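Local coordinates for uncharacterized protein (Magnetospirillum magneticum AMB-1, PDB 5MU5) that probably acts as a Maf-type flagellin glycosyltransferase, modifying flagellin with sugar and so taking part in the formation of bacterial flagella, at residues 152-157 against 182-187; 206-211 against 605-610; 252-257 against 353-358. One frame throughout, in Å; residues are numbered along the deposited sequence.

Interaction 1 of 3, residues 152-157 against 182-187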
loop_
_atom_site.group_PDB
_atom_site.type_symbol
_atom_site.label_atom_id
_atom_site.label_comp_id
_atom_site.label_asym_id
_atom_site.label_seq_id
_atom_site.Cartn_x
_atom_site.Cartn_y
_atom_site.Cartn_z
ATOM N N PRO A 152 -3.162 -23.699 -11.107
ATOM C CA PRO A 152 -2.624 -24.514 -10.014
ATOM C C PRO A 152 -1.927 -25.796 -10.458
ATOM O O PRO A 152 -1.089 -26.327 -9.738
ATOM C CB PRO A 152 -3.875 -24.898 -9.227
ATOM C CG PRO A 152 -4.854 -23.827 -9.541
ATOM C CD PRO A 152 -4.616 -23.506 -10.970
ATOM N N ASN A 153 -2.321 -26.312 -11.613
ATOM C CA ASN A 153 -1.781 -27.577 -12.094
ATOM C C ASN A 153 -0.827 -27.307 -13.250
ATOM O O ASN A 153 -1.249 -26.948 -14.344
ATOM C CB ASN A 153 -2.925 -28.500 -12.496
ATOM C CG ASN A 153 -2.459 -29.924 -12.762
ATOM O OD1 ASN A 153 -1.312 -30.163 -13.114
ATOM N ND2 ASN A 153 -3.361 -30.874 -12.604
ATOM N N PHE A 154 0.464 -27.457 -12.975
ATOM C CA PHE A 154 1.492 -27.189 -13.959
ATOM C C PHE A 154 1.381 -28.081 -15.184
ATOM O O PHE A 154 1.805 -27.690 -16.266
ATOM C CB PHE A 154 2.877 -27.331 -13.349
ATOM C CG PHE A 154 3.974 -26.796 -14.232
ATOM C CD1 PHE A 154 4.201 -25.437 -14.312
ATOM C CD2 PHE A 154 4.767 -27.651 -14.994
ATOM C CE1 PHE A 154 5.207 -24.941 -15.117
ATOM C CE2 PHE A 154 5.764 -27.156 -15.809
ATOM C CZ PHE A 154 5.982 -25.796 -15.873
ATOM N N ASP A 155 0.815 -29.274 -15.022
ATOM C CA ASP A 155 0.598 -30.150 -16.164
ATOM C C ASP A 155 -0.236 -29.494 -17.239
ATOM O O ASP A 155 0.044 -29.654 -18.428
ATOM C CB ASP A 155 -0.057 -31.473 -15.755
ATOM C CG ASP A 155 0.920 -32.428 -15.085
ATOM O OD1 ASP A 155 2.024 -31.990 -14.660
ATOM O OD2 ASP A 155 0.578 -33.630 -15.009
ATOM N N PHE A 156 -1.255 -28.754 -16.834
ATOM C CA PHE A 156 -2.121 -28.091 -17.796
ATOM C C PHE A 156 -1.360 -27.065 -18.629
ATOM O O PHE A 156 -1.552 -26.976 -19.836
ATOM C CB PHE A 156 -3.330 -27.435 -17.113
ATOM C CG PHE A 156 -4.263 -28.412 -16.422
ATOM C CD1 PHE A 156 -4.192 -29.789 -16.660
ATOM C CD2 PHE A 156 -5.268 -27.940 -15.568
ATOM C CE1 PHE A 156 -5.066 -30.661 -16.029
ATOM C CE2 PHE A 156 -6.142 -28.817 -14.935
ATOM C CZ PHE A 156 -6.041 -30.174 -15.166
ATOM N N LEU A 157 -0.496 -26.294 -17.993
ATOM C CA LEU A 157 0.320 -25.344 -18.741
ATOM C C LEU A 157 1.217 -26.112 -19.711
ATOM O O LEU A 157 1.338 -25.748 -20.876
ATOM C CB LEU A 157 1.182 -24.495 -17.803
ATOM C CG LEU A 157 2.118 -23.526 -18.525
ATOM C CD1 LEU A 157 1.329 -22.446 -19.268
ATOM C CD2 LEU A 157 3.093 -22.903 -17.534
ATOM N N ILE A 182 1.955 -15.584 -15.197
ATOM C CA ILE A 182 1.425 -16.927 -15.061
ATOM C C ILE A 182 1.731 -17.338 -13.644
ATOM O O ILE A 182 2.869 -17.364 -13.245
ATOM C CB ILE A 182 2.051 -17.883 -16.059
ATOM C CG1 ILE A 182 1.690 -17.410 -17.479
ATOM C CG2 ILE A 182 1.558 -19.305 -15.803
ATOM C CD1 ILE A 182 2.352 -18.206 -18.575
ATOM N N ILE A 183 0.690 -17.646 -12.887
ATOM C CA ILE A 183 0.809 -17.911 -11.478
ATOM C C ILE A 183 0.505 -19.370 -11.260
ATOM O O ILE A 183 -0.609 -19.808 -11.473
ATOM C CB ILE A 183 -0.194 -17.009 -10.736
ATOM C CG1 ILE A 183 0.193 -15.533 -10.926
ATOM C CG2 ILE A 183 -0.285 -17.378 -9.266
ATOM C CD1 ILE A 183 -0.951 -14.556 -10.692
ATOM N N ILE A 184 1.522 -20.122 -10.867
ATOM C CA ILE A 184 1.406 -21.545 -10.607
ATOM C C ILE A 184 1.415 -21.737 -9.099
ATOM O O ILE A 184 2.475 -21.860 -8.486
ATOM C CB ILE A 184 2.599 -22.323 -11.226
ATOM C CG1 ILE A 184 2.824 -21.929 -12.688
ATOM C CG2 ILE A 184 2.356 -23.826 -11.122
ATOM C CD1 ILE A 184 1.640 -22.187 -13.592
ATOM N N GLU A 185 0.234 -21.740 -8.498
ATOM C CA GLU A 185 0.110 -21.849 -7.046
ATOM C C GLU A 185 -1.122 -22.664 -6.728
ATOM O O GLU A 185 -2.114 -22.595 -7.448
ATOM C CB GLU A 185 -0.014 -20.448 -6.398
ATOM C CG GLU A 185 1.192 -19.529 -6.590
ATOM C CD GLU A 185 2.472 -20.054 -5.921
ATOM O OE1 GLU A 185 2.354 -20.796 -4.933
ATOM O OE2 GLU A 185 3.599 -19.738 -6.388
ATOM N N GLU A 186 -1.058 -23.404 -5.636
ATOM C CA GLU A 186 -2.154 -24.263 -5.183
ATOM C C GLU A 186 -2.825 -23.774 -3.907
ATOM O O GLU A 186 -3.836 -24.309 -3.515
ATOM C CB GLU A 186 -1.612 -25.668 -4.902
ATOM C CG GLU A 186 -1.012 -26.333 -6.128
ATOM C CD GLU A 186 -0.236 -27.603 -5.798
ATOM O OE1 GLU A 186 -0.638 -28.342 -4.872
ATOM O OE2 GLU A 186 0.779 -27.867 -6.482
ATOM N N GLU A 187 -2.242 -22.804 -3.234
ATOM C CA GLU A 187 -2.782 -22.341 -1.971
ATOM C C GLU A 187 -3.604 -21.088 -2.228
ATOM O O GLU A 187 -3.156 -20.215 -2.958
ATOM C CB GLU A 187 -1.644 -22.023 -1.007
ATOM C CG GLU A 187 -0.784 -23.220 -0.648
ATOM C CD GLU A 187 0.568 -22.810 -0.063
ATOM O OE1 GLU A 187 1.197 -21.842 -0.568
ATOM O OE2 GLU A 187 1.014 -23.463 0.904
#
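With CG anti to the backbone N (chi1 -168°), the F154 ring leaves the start of helix 154-160 and meets I184, whose own chi1 of -49° sets CG1 beside the backbone N and CG2 opposite it. The pair lies within a beta-alpha-beta unit of the parallel sheet in the N-terminal Maf domain: the chain leaves strand 146-150, passes through helices 154-160 and 166-171, and returns as the neighbouring strand 180-183, so the contact joins the loops at the C-terminal ends of both strands. I184 CG2 reaches F154 at the ring edge, near its plane, 4.0 Å from CD1, and the two side chains cross obliquely. I184 shares the ring with R29, in a cation-pi contact, and with H33, which meets it edge-to-face. One helical turn further on, L157 points its CB toward the strand and brings CD2 to 4.3 Å from both I182 CG2 and I184 CD1. No hydrogen bond crosses between the segments. N153, the N-cap, has its CB directed away from 182-187 and accepts from the D155 amide, N to OD1 3.0 Å, with an N-H...O angle of 137°. At the more open end, the extended E186 side chain brings its CG, not its carboxylate, to within 3.6 Å of P152 O. P152 packs on E185 O, with its CB 3.4 Å away, and the same oxygen takes a CA-H...O contact from P152 CA at 3.2 Å.

Interaction 2 of 3, residues 206-211 against 605-610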
loop_
_atom_site.group_PDB
_atom_site.type_symbol
_atom_site.label_atom_id
_atom_site.label_comp_id
_atom_site.label_asym_id
_atom_site.label_seq_id
_atom_site.Cartn_x
_atom_site.Cartn_y
_atom_site.Cartn_z
ATOM N N VAL A 206 -6.509 0.899 -13.096
ATOM C CA VAL A 206 -7.639 0.698 -14.003
ATOM C C VAL A 206 -8.206 -0.692 -13.951
ATOM O O VAL A 206 -8.383 -1.341 -14.984
ATOM C CB VAL A 206 -7.315 1.053 -15.472
ATOM C CG1 VAL A 206 -7.126 2.554 -15.607
ATOM C CG2 VAL A 206 -6.090 0.310 -15.985
ATOM N N VAL A 207 -8.549 -1.143 -12.754
ATOM C CA VAL A 207 -9.155 -2.462 -12.640
ATOM C C VAL A 207 -10.579 -2.490 -13.146
ATOM O O VAL A 207 -11.118 -3.558 -13.320
ATOM C CB VAL A 207 -9.158 -3.012 -11.198
ATOM C CG1 VAL A 207 -7.743 -3.365 -10.792
ATOM C CG2 VAL A 207 -9.825 -2.042 -10.217
ATOM N N ASP A 208 -11.196 -1.332 -13.362
ATOM C CA ASP A 208 -12.585 -1.316 -13.811
ATOM C C ASP A 208 -12.805 -2.139 -15.088
ATOM O O ASP A 208 -12.095 -1.990 -16.061
ATOM C CB ASP A 208 -13.099 0.103 -14.016
ATOM C CG ASP A 208 -14.513 0.119 -14.554
ATOM O OD1 ASP A 208 -15.437 -0.286 -13.833
ATOM O OD2 ASP A 208 -14.715 0.515 -15.711
ATOM N N TRP A 209 -13.806 -3.011 -15.047
ATOM C CA TRP A 209 -14.243 -3.808 -16.193
ATOM C C TRP A 209 -13.243 -4.890 -16.568
ATOM O O TRP A 209 -13.234 -5.385 -17.700
ATOM C CB TRP A 209 -14.601 -2.919 -17.378
ATOM C CG TRP A 209 -15.694 -3.464 -18.280
ATOM C CD1 TRP A 209 -15.611 -3.706 -19.625
ATOM C CD2 TRP A 209 -17.028 -3.830 -17.890
ATOM N NE1 TRP A 209 -16.810 -4.199 -20.092
ATOM C CE2 TRP A 209 -17.692 -4.280 -19.041
ATOM C CE3 TRP A 209 -17.726 -3.796 -16.683
ATOM C CZ2 TRP A 209 -19.017 -4.696 -19.014
ATOM C CZ3 TRP A 209 -19.046 -4.223 -16.663
ATOM C CH2 TRP A 209 -19.667 -4.669 -17.807
ATOM N N THR A 210 -12.407 -5.262 -15.604
ATOM C CA THR A 210 -11.522 -6.408 -15.736
ATOM C C THR A 210 -12.378 -7.668 -15.976
ATOM O O THR A 210 -13.310 -7.953 -15.229
ATOM C CB THR A 210 -10.679 -6.586 -14.443
ATOM O OG1 THR A 210 -9.787 -5.466 -14.282
ATOM C CG2 THR A 210 -9.871 -7.887 -14.457
ATOM N N ARG A 211 -12.074 -8.395 -17.042
ATOM C CA ARG A 211 -12.724 -9.653 -17.338
ATOM C C ARG A 211 -12.198 -10.729 -16.400
ATOM O O ARG A 211 -10.985 -10.899 -16.250
ATOM C CB ARG A 211 -12.434 -10.058 -18.791
ATOM C CG ARG A 211 -13.213 -11.274 -19.293
ATOM C CD ARG A 211 -14.669 -10.954 -19.561
ATOM N NE ARG A 211 -15.355 -12.073 -20.217
ATOM C CZ ARG A 211 -15.386 -12.291 -21.533
ATOM N NH1 ARG A 211 -14.753 -11.477 -22.374
ATOM N NH2 ARG A 211 -16.049 -13.343 -22.009
ATOM N N TYR A 605 -11.500 9.137 -15.474
ATOM C CA TYR A 605 -11.890 9.178 -16.867
ATOM C C TYR A 605 -12.040 7.779 -17.485
ATOM O O TYR A 605 -12.905 7.566 -18.313
ATOM C CB TYR A 605 -11.008 10.108 -17.698
ATOM C CG TYR A 605 -9.578 9.718 -17.950
ATOM C CD1 TYR A 605 -9.240 8.663 -18.808
ATOM C CD2 TYR A 605 -8.550 10.477 -17.398
ATOM C CE1 TYR A 605 -7.912 8.350 -19.056
ATOM C CE2 TYR A 605 -7.227 10.179 -17.655
ATOM C CZ TYR A 605 -6.915 9.112 -18.485
ATOM O OH TYR A 605 -5.608 8.785 -18.746
ATOM N N ASP A 606 -11.240 6.823 -17.045
ATOM C CA ASP A 606 -11.295 5.484 -17.603
ATOM C C ASP A 606 -12.652 4.839 -17.319
ATOM O O ASP A 606 -13.220 4.143 -18.168
ATOM C CB ASP A 606 -10.169 4.618 -17.045
ATOM C CG ASP A 606 -10.311 3.169 -17.448
ATOM O OD1 ASP A 606 -10.021 2.827 -18.629
ATOM O OD2 ASP A 606 -10.749 2.359 -16.579
ATOM N N TYR A 607 -13.164 5.078 -16.119
ATOM C CA TYR A 607 -14.445 4.560 -15.727
ATOM C C TYR A 607 -15.536 5.131 -16.637
ATOM O O TYR A 607 -16.363 4.390 -17.176
ATOM C CB TYR A 607 -14.742 4.892 -14.256
ATOM C CG TYR A 607 -16.083 4.368 -13.800
ATOM C CD1 TYR A 607 -16.211 3.089 -13.280
ATOM C CD2 TYR A 607 -17.223 5.141 -13.930
ATOM C CE1 TYR A 607 -17.449 2.598 -12.885
ATOM C CE2 TYR A 607 -18.458 4.671 -13.538
ATOM C CZ TYR A 607 -18.570 3.397 -13.010
ATOM O OH TYR A 607 -19.814 2.931 -12.630
ATOM N N TYR A 608 -15.527 6.443 -16.828
ATOM C CA TYR A 608 -16.617 7.077 -17.573
ATOM C C TYR A 608 -16.557 6.932 -19.095
ATOM O O TYR A 608 -17.615 6.826 -19.730
ATOM C CB TYR A 608 -16.819 8.527 -17.121
ATOM C CG TYR A 608 -17.382 8.607 -15.706
ATOM C CD1 TYR A 608 -18.704 8.272 -15.454
ATOM C CD2 TYR A 608 -16.592 9.008 -14.624
ATOM C CE1 TYR A 608 -19.233 8.343 -14.172
ATOM C CE2 TYR A 608 -17.108 9.072 -13.346
ATOM C CZ TYR A 608 -18.428 8.740 -13.127
ATOM O OH TYR A 608 -18.975 8.791 -11.869
ATOM N N VAL A 609 -15.359 6.893 -19.692
ATOM C CA VAL A 609 -15.295 6.736 -21.156
ATOM C C VAL A 609 -15.878 5.416 -21.674
ATOM O O VAL A 609 -16.408 5.371 -22.784
ATOM C CB VAL A 609 -13.877 6.853 -21.766
ATOM C CG1 VAL A 609 -13.378 8.254 -21.655
ATOM C CG2 VAL A 609 -12.908 5.874 -21.136
ATOM N N LYS A 610 -15.732 4.340 -20.909
ATOM C CA LYS A 610 -16.335 3.065 -21.280
ATOM C C LYS A 610 -17.869 3.086 -21.218
ATOM O O LYS A 610 -18.500 2.205 -21.743
ATOM C CB LYS A 610 -15.941 1.976 -20.293
ATOM C CG LYS A 610 -14.494 1.597 -20.226
ATOM C CD LYS A 610 -14.421 0.383 -19.321
ATOM C CE LYS A 610 -13.025 0.195 -18.791
ATOM N NZ LYS A 610 -12.756 1.141 -17.674
#
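A single ammonium, K610 NZ, is held by two carboxylates from opposite sides of the domain interface, D208 of the N-terminal Maf domain and D606 of the helical bundle, and by a helix carbonyl as well. D208 OD2 takes it at 2.8 Å on the anti lone pair, away from OD1. D606 OD2 meets NZ at 2.6 Å from above its carboxylate plane, and D606 O accepts a third bond at 3.1 Å. The lysine chain stays extended until its last torsion, chi4 78°, which turns NZ back toward D606. D208 stands in the type II turn from V207 to T210. Its OD1 approaches the Y607 ring obliquely, 3.5 Å from CD1, with carboxylate and ring 50° apart. W209 CB packs 3.8 Å from K610 CE, while its indole NE1 bonds to E118 O. V206 crosses D606 at about a right angle, laying CG1 3.7 Å from D606 CG. A methionine in place of K610 would probably leave D606 OD2 without this cation and D208 with one fewer, the two acids no longer bridged. The two acidic oxygens, D208 OD2 and D606 OD2, are only 4.5 Å apart, and R611 adds a second salt bridge to D208; the shared K610, with R611 on the D208 side, probably favours the charged form of both acids in this buried interface.

Interaction 3 of 3, residues 252-257 against 353-358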
loop_
_atom_site.group_PDB
_atom_site.type_symbol
_atom_site.label_atom_id
_atom_site.label_comp_id
_atom_site.label_asym_id
_atom_site.label_seq_id
_atom_site.Cartn_x
_atom_site.Cartn_y
_atom_site.Cartn_z
ATOM N N SER A 252 8.920 18.367 6.664
ATOM C CA SER A 252 10.276 17.839 6.705
ATOM C C SER A 252 11.293 18.933 6.431
ATOM O O SER A 252 12.315 19.001 7.097
ATOM C CB SER A 252 10.434 16.693 5.713
ATOM O OG SER A 252 11.690 16.052 5.899
ATOM N N TYR A 253 10.995 19.781 5.457
ATOM C CA TYR A 253 11.855 20.899 5.111
ATOM C C TYR A 253 12.081 21.749 6.359
ATOM O O TYR A 253 13.210 22.006 6.731
ATOM C CB TYR A 253 11.207 21.741 4.009
ATOM C CG TYR A 253 11.945 23.006 3.623
ATOM C CD1 TYR A 253 11.941 24.122 4.458
ATOM C CD2 TYR A 253 12.606 23.104 2.397
ATOM C CE1 TYR A 253 12.602 25.277 4.102
ATOM C CE2 TYR A 253 13.264 24.258 2.039
ATOM C CZ TYR A 253 13.255 25.337 2.904
ATOM O OH TYR A 253 13.887 26.500 2.557
ATOM N N LYS A 254 10.999 22.149 7.019
ATOM C CA LYS A 254 11.100 23.028 8.187
ATOM C C LYS A 254 11.746 22.333 9.362
ATOM O O LYS A 254 12.455 22.952 10.115
ATOM C CB LYS A 254 9.730 23.520 8.620
ATOM C CG LYS A 254 8.987 24.289 7.558
ATOM C CD LYS A 254 9.646 25.593 7.217
ATOM C CE LYS A 254 9.465 26.576 8.349
ATOM N NZ LYS A 254 10.021 27.891 7.961
ATOM N N ASN A 255 11.478 21.050 9.527
ATOM C CA ASN A 255 12.084 20.300 10.606
ATOM C C ASN A 255 13.600 20.202 10.494
ATOM O O ASN A 255 14.281 20.134 11.499
ATOM C CB ASN A 255 11.500 18.893 10.659
ATOM C CG ASN A 255 10.157 18.848 11.351
ATOM O OD1 ASN A 255 9.889 19.661 12.231
ATOM N ND2 ASN A 255 9.312 17.881 10.975
ATOM N N MET A 256 14.123 20.185 9.278
ATOM C CA MET A 256 15.545 19.952 9.079
ATOM C C MET A 256 16.375 21.155 8.713
ATOM O O MET A 256 17.590 21.075 8.769
ATOM C CB MET A 256 15.712 18.908 7.998
ATOM C CG MET A 256 15.287 17.534 8.460
ATOM S SD MET A 256 15.294 16.458 7.048
ATOM C CE MET A 256 17.060 16.390 6.684
ATOM N N ARG A 257 15.711 22.235 8.320
ATOM C CA ARG A 257 16.340 23.464 7.874
ATOM C C ARG A 257 17.325 24.021 8.899
ATOM O O ARG A 257 18.492 24.207 8.589
ATOM C CB ARG A 257 15.256 24.523 7.612
ATOM C CG ARG A 257 15.758 25.853 7.065
ATOM C CD ARG A 257 16.216 25.682 5.630
ATOM N NE ARG A 257 16.900 26.853 5.124
ATOM C CZ ARG A 257 18.189 27.123 5.317
ATOM N NH1 ARG A 257 18.964 26.310 6.030
ATOM N NH2 ARG A 257 18.704 28.226 4.794
ATOM N N VAL A 353 6.433 15.339 11.220
ATOM C CA VAL A 353 5.593 15.909 12.271
ATOM C C VAL A 353 5.575 17.434 12.167
ATOM O O VAL A 353 6.476 18.050 11.567
ATOM C CB VAL A 353 6.016 15.483 13.691
ATOM C CG1 VAL A 353 5.961 13.969 13.807
ATOM C CG2 VAL A 353 7.390 16.046 14.089
ATOM N N ASP A 354 4.555 18.053 12.751
ATOM C CA ASP A 354 4.451 19.509 12.694
ATOM C C ASP A 354 5.757 20.178 13.181
ATOM O O ASP A 354 6.243 19.861 14.242
ATOM C CB ASP A 354 3.250 19.987 13.516
ATOM C CG ASP A 354 2.862 21.450 13.216
ATOM O OD1 ASP A 354 3.562 22.369 13.705
ATOM O OD2 ASP A 354 1.844 21.662 12.508
ATOM N N PRO A 355 6.320 21.116 12.412
ATOM C CA PRO A 355 7.568 21.779 12.841
ATOM C C PRO A 355 7.527 22.425 14.214
ATOM O O PRO A 355 8.570 22.553 14.842
ATOM C CB PRO A 355 7.775 22.869 11.792
ATOM C CG PRO A 355 7.042 22.395 10.602
ATOM C CD PRO A 355 5.866 21.603 11.098
ATOM N N ARG A 356 6.343 22.830 14.669
ATOM C CA ARG A 356 6.190 23.473 15.989
ATOM C C ARG A 356 6.340 22.506 17.156
ATOM O O ARG A 356 6.403 22.927 18.306
ATOM C CB ARG A 356 4.821 24.156 16.098
ATOM C CG ARG A 356 4.637 25.303 15.123
ATOM C CD ARG A 356 3.201 25.756 15.099
ATOM N NE ARG A 356 2.347 24.781 14.437
ATOM C CZ ARG A 356 1.054 24.965 14.169
ATOM N NH1 ARG A 356 0.435 26.078 14.528
ATOM N NH2 ARG A 356 0.372 24.033 13.546
ATOM N N VAL A 357 6.368 21.211 16.865
ATOM C CA VAL A 357 6.534 20.205 17.909
ATOM C C VAL A 357 7.883 20.373 18.596
ATOM O O VAL A 357 8.001 20.131 19.787
ATOM C CB VAL A 357 6.404 18.770 17.340
ATOM C CG1 VAL A 357 6.725 17.734 18.393
ATOM C CG2 VAL A 357 4.995 18.528 16.824
ATOM N N ARG A 358 8.882 20.803 17.830
ATOM C CA ARG A 358 10.232 21.000 18.329
ATOM C C ARG A 358 10.265 21.922 19.542
ATOM O O ARG A 358 10.894 21.586 20.554
ATOM C CB ARG A 358 11.149 21.547 17.228
ATOM C CG ARG A 358 12.611 21.585 17.658
ATOM C CD ARG A 358 13.527 21.020 16.590
ATOM N NE ARG A 358 13.970 22.032 15.638
ATOM C CZ ARG A 358 14.155 21.823 14.337
ATOM N NH1 ARG A 358 13.882 20.637 13.792
ATOM N NH2 ARG A 358 14.574 22.826 13.568
#
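A loop built on an Asx turn meets helix 242-257 through P355, in the MptE-like region: it follows strand 346-350 and carries D354, P355 and R356. P355 CG sits 3.5 Å from K254 CB; the lysine chain then bends away at chi2 and chi3, taking NZ to E648 O. N255 has its CG beside the backbone N (chi1 -80°), which brings the side-chain amide to the V353 carbonyl. Its ND2 donates to V353 O at 2.9 Å, tilted 19° from the carbonyl plane, and also bonds to N351 O, so two loop carbonyls fix the rotation of the amide. The other end, OD1, lies 3.2 Å from P355 CA. R358 reaches back to the helix edge-on, with NH1 near N255 O, although the modelled separation is too short to be trusted in detail. D354 OD1 accepts from the R356 amide at 3.0 Å, and R356 grips the same carboxylate side-on through NE and NH2, both partners lying nearly in the guanidinium plane. The acid thus closes the turn and anchors the arginine at once, an Asx turn reinforced by a side-on salt bridge in a loop joining parallel strands of an alpha/beta sheet.

Overall arrangement
Interactions 1 and 2 belong partly to the same four-stranded parallel sheet: interaction 1 lies at the C-terminal end of edge strand 180-183, interaction 2 at the N-terminal end of the other edge strand, 211-214. Their centres are 28 Å apart. Interaction 3, about 51 Å from interaction 1 between centres, sits across the chain's centre beside the larger mixed sheet. Interaction 2 is buried and charged, and alone joins two different family regions, the N-terminal domain and the helical bundle; in sequence, interaction 3 falls between its two segments. Interaction 1 is partly buried and mainly apolar, whereas interaction 3, also partly buried, relies on N-H groups of an asparagine and an arginine meeting carbonyls, and on proline packing.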